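Local atomic coordinates of CRISPR pre-crRNA endoribonuclease Cas5d (Mannheimia succiniciproducens, PDB entry 3KG4), a protein that cleaves CRISPR precursor transcripts into crRNA, acting as a metal-independent endoribonuclease of the type I-C antiviral defence system. Residues A[55-60]-A[214-219]. Residues are numbered along the deposited sequence; the frame is centred on the assembly and turned at random.
Sequences IDKIYV and VIDVPP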
loop_
_atom_site.group_PDB
_atom_site.type_symbol
_atom_site.label_atom_id
_atom_site.label_comp_id
_atom_site.label_asym_id
_atom_site.label_seq_id
_atom_site.Cartn_x
_atom_site.Cartn_y
_atom_site.Cartn_z
ATOM N N ILE A 55 1.446 -7.576 2.934
ATOM C CA ILE A 55 0.433 -7.115 1.990
ATOM C C ILE A 55 -0.062 -8.332 1.204
ATOM O O ILE A 55 0.748 -9.111 0.662
ATOM C CB ILE A 55 0.962 -6.039 1.033
ATOM C CG1 ILE A 55 1.616 -4.881 1.803
ATOM C CG2 ILE A 55 -0.163 -5.420 0.193
ATOM C CD1 ILE A 55 0.732 -4.267 2.866
ATOM N N ASP A 56 -1.377 -8.477 1.134
ATOM C CA ASP A 56 -2.004 -9.595 0.403
ATOM C C ASP A 56 -2.616 -9.151 -0.922
ATOM O O ASP A 56 -2.481 -9.840 -1.955
ATOM C CB ASP A 56 -3.057 -10.260 1.278
ATOM C CG ASP A 56 -2.475 -10.826 2.538
ATOM O OD1 ASP A 56 -1.524 -11.618 2.437
ATOM O OD2 ASP A 56 -2.953 -10.446 3.642
ATOM N N LYS A 57 -3.349 -8.068 -0.905
ATOM C CA LYS A 57 -3.992 -7.592 -2.126
ATOM C C LYS A 57 -3.914 -6.073 -2.191
ATOM O O LYS A 57 -3.995 -5.402 -1.179
ATOM C CB LYS A 57 -5.464 -8.043 -2.179
ATOM C CG LYS A 57 -5.679 -9.575 -2.249
ATOM C CD LYS A 57 -7.156 -9.898 -2.260
ATOM C CE LYS A 57 -7.468 -11.405 -2.520
ATOM N NZ LYS A 57 -8.973 -11.501 -2.395
ATOM N N ILE A 58 -3.808 -5.533 -3.389
ATOM C CA ILE A 58 -3.959 -4.111 -3.615
ATOM C C ILE A 58 -5.070 -3.933 -4.634
ATOM O O ILE A 58 -4.927 -4.356 -5.781
ATOM C CB ILE A 58 -2.627 -3.475 -4.186
ATOM C CG1 ILE A 58 -1.485 -3.621 -3.162
ATOM C CG2 ILE A 58 -2.877 -2.058 -4.603
ATOM C CD1 ILE A 58 -0.059 -3.500 -3.785
ATOM N N TYR A 59 -6.159 -3.300 -4.220
ATOM C CA TYR A 59 -7.246 -2.930 -5.109
ATOM C C TYR A 59 -7.004 -1.552 -5.672
ATOM O O TYR A 59 -6.843 -0.595 -4.915
ATOM C CB TYR A 59 -8.565 -2.894 -4.361
ATOM C CG TYR A 59 -8.991 -4.186 -3.742
ATOM C CD1 TYR A 59 -9.953 -4.998 -4.346
ATOM C CD2 TYR A 59 -8.428 -4.617 -2.546
ATOM C CE1 TYR A 59 -10.367 -6.195 -3.716
ATOM C CE2 TYR A 59 -8.803 -5.795 -1.949
ATOM C CZ TYR A 59 -9.792 -6.569 -2.511
ATOM O OH TYR A 59 -10.143 -7.728 -1.838
ATOM N N VAL A 60 -7.021 -1.437 -6.992
ATOM C CA VAL A 60 -6.773 -0.185 -7.681
ATOM C C VAL A 60 -8.088 0.365 -8.173
ATOM O O VAL A 60 -8.717 -0.235 -9.053
ATOM C CB VAL A 60 -5.857 -0.360 -8.906
ATOM C CG1 VAL A 60 -5.645 0.973 -9.578
ATOM C CG2 VAL A 60 -4.556 -0.949 -8.489
ATOM N N VAL A 214 -7.647 -5.961 -9.147
ATOM C CA VAL A 214 -6.913 -6.392 -7.964
ATOM C C VAL A 214 -5.548 -7.001 -8.303
ATOM O O VAL A 214 -5.412 -7.797 -9.250
ATOM C CB VAL A 214 -7.694 -7.458 -7.115
ATOM C CG1 VAL A 214 -6.941 -7.816 -5.807
ATOM C CG2 VAL A 214 -9.087 -7.000 -6.800
ATOM N N ILE A 215 -4.552 -6.623 -7.506
ATOM C CA ILE A 215 -3.222 -7.167 -7.579
ATOM C C ILE A 215 -3.009 -8.066 -6.395
ATOM O O ILE A 215 -3.038 -7.612 -5.225
ATOM C CB ILE A 215 -2.143 -6.078 -7.559
ATOM C CG1 ILE A 215 -2.399 -5.075 -8.649
ATOM C CG2 ILE A 215 -0.705 -6.715 -7.692
ATOM C CD1 ILE A 215 -1.610 -3.753 -8.526
ATOM N N ASP A 216 -2.802 -9.359 -6.678
ATOM C CA ASP A 216 -2.440 -10.274 -5.625
ATOM C C ASP A 216 -0.923 -10.228 -5.424
ATOM O O ASP A 216 -0.132 -10.264 -6.380
ATOM C CB ASP A 216 -3.049 -11.692 -5.837
ATOM C CG ASP A 216 -4.589 -11.767 -5.378
ATOM O OD1 ASP A 216 -4.952 -12.473 -4.405
ATOM O OD2 ASP A 216 -5.451 -11.075 -5.970
ATOM N N VAL A 217 -0.514 -10.053 -4.168
ATOM C CA VAL A 217 0.882 -9.887 -3.841
ATOM C C VAL A 217 1.409 -11.195 -3.269
ATOM O O VAL A 217 0.904 -11.685 -2.231
ATOM C CB VAL A 217 1.076 -8.735 -2.802
ATOM C CG1 VAL A 217 2.561 -8.605 -2.434
ATOM C CG2 VAL A 217 0.531 -7.448 -3.366
ATOM N N PRO A 218 2.410 -11.793 -3.941
ATOM C CA PRO A 218 2.855 -13.088 -3.476
ATOM C C PRO A 218 3.695 -12.942 -2.203
ATOM O O PRO A 218 4.217 -11.827 -1.942
ATOM C CB PRO A 218 3.699 -13.596 -4.641
ATOM C CG PRO A 218 4.314 -12.365 -5.214
ATOM C CD PRO A 218 3.191 -11.332 -5.118
ATOM N N PRO A 219 3.827 -14.032 -1.419
ATOM C CA PRO A 219 4.750 -14.066 -0.269
ATOM C C PRO A 219 6.117 -13.507 -0.618
ATOM O O PRO A 219 6.664 -13.852 -1.659
ATOM C CB PRO A 219 4.851 -15.562 0.072
ATOM C CG PRO A 219 3.569 -16.137 -0.361
ATOM C CD PRO A 219 3.087 -15.294 -1.559
HETATM O O HOH W 1 1.616 -11.476 0.256
HETATM O O HOH W 2 3.969 -10.226 0.766
HETATM O O HOH W 3 -1.998 -12.715 -2.314
#
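Lys57 runs out alongside Asp216, the two side chains pointing the same way from a non-hydrogen-bonded pair of the sheet. Lys57 CB lies 3.9 Å from CG1 of Val214; CG, set anti to the carbonyl carbon (chi1 -64°), turns to the carboxylate of Asp216. From there the chain is fully extended: Lys57 CD lies about equally far from OD1 of Asp216 and CG1 of Val214, and Lys57 CE comes to 3.3 Å from that same OD1. Lys57 NZ overshoots, ending 4.6 Å from Asp216 OD1, too far for a salt bridge, with a weak, long ion pair to Glu119 as well.

On this same face Val214 covers Tyr59, its CG1 4.3 Å above the ring centre and its CG2 close to CD1 and CE1, while the phenol OH bonds to Glu119. Strands 51-60 and 214-216 are antiparallel neighbours inside the seven-stranded sheet, and Asp56 and Lys57 form a classic beta bulge opposite Glu119 on the other neighbour, strand 114-124. Ile58 and Ile215 exchange two backbone hydrogen bonds and turn their side chains to the buried face, where Ile215 CD1 also meets Val60 CG2. Past the strand end, Val217 N still bonds nearly straight to Asp56 O (175°), from above its carbonyl plane. Val217 CG2 packs on Ile58 CD1, and a water donates to both Asp56 O and Val217 O.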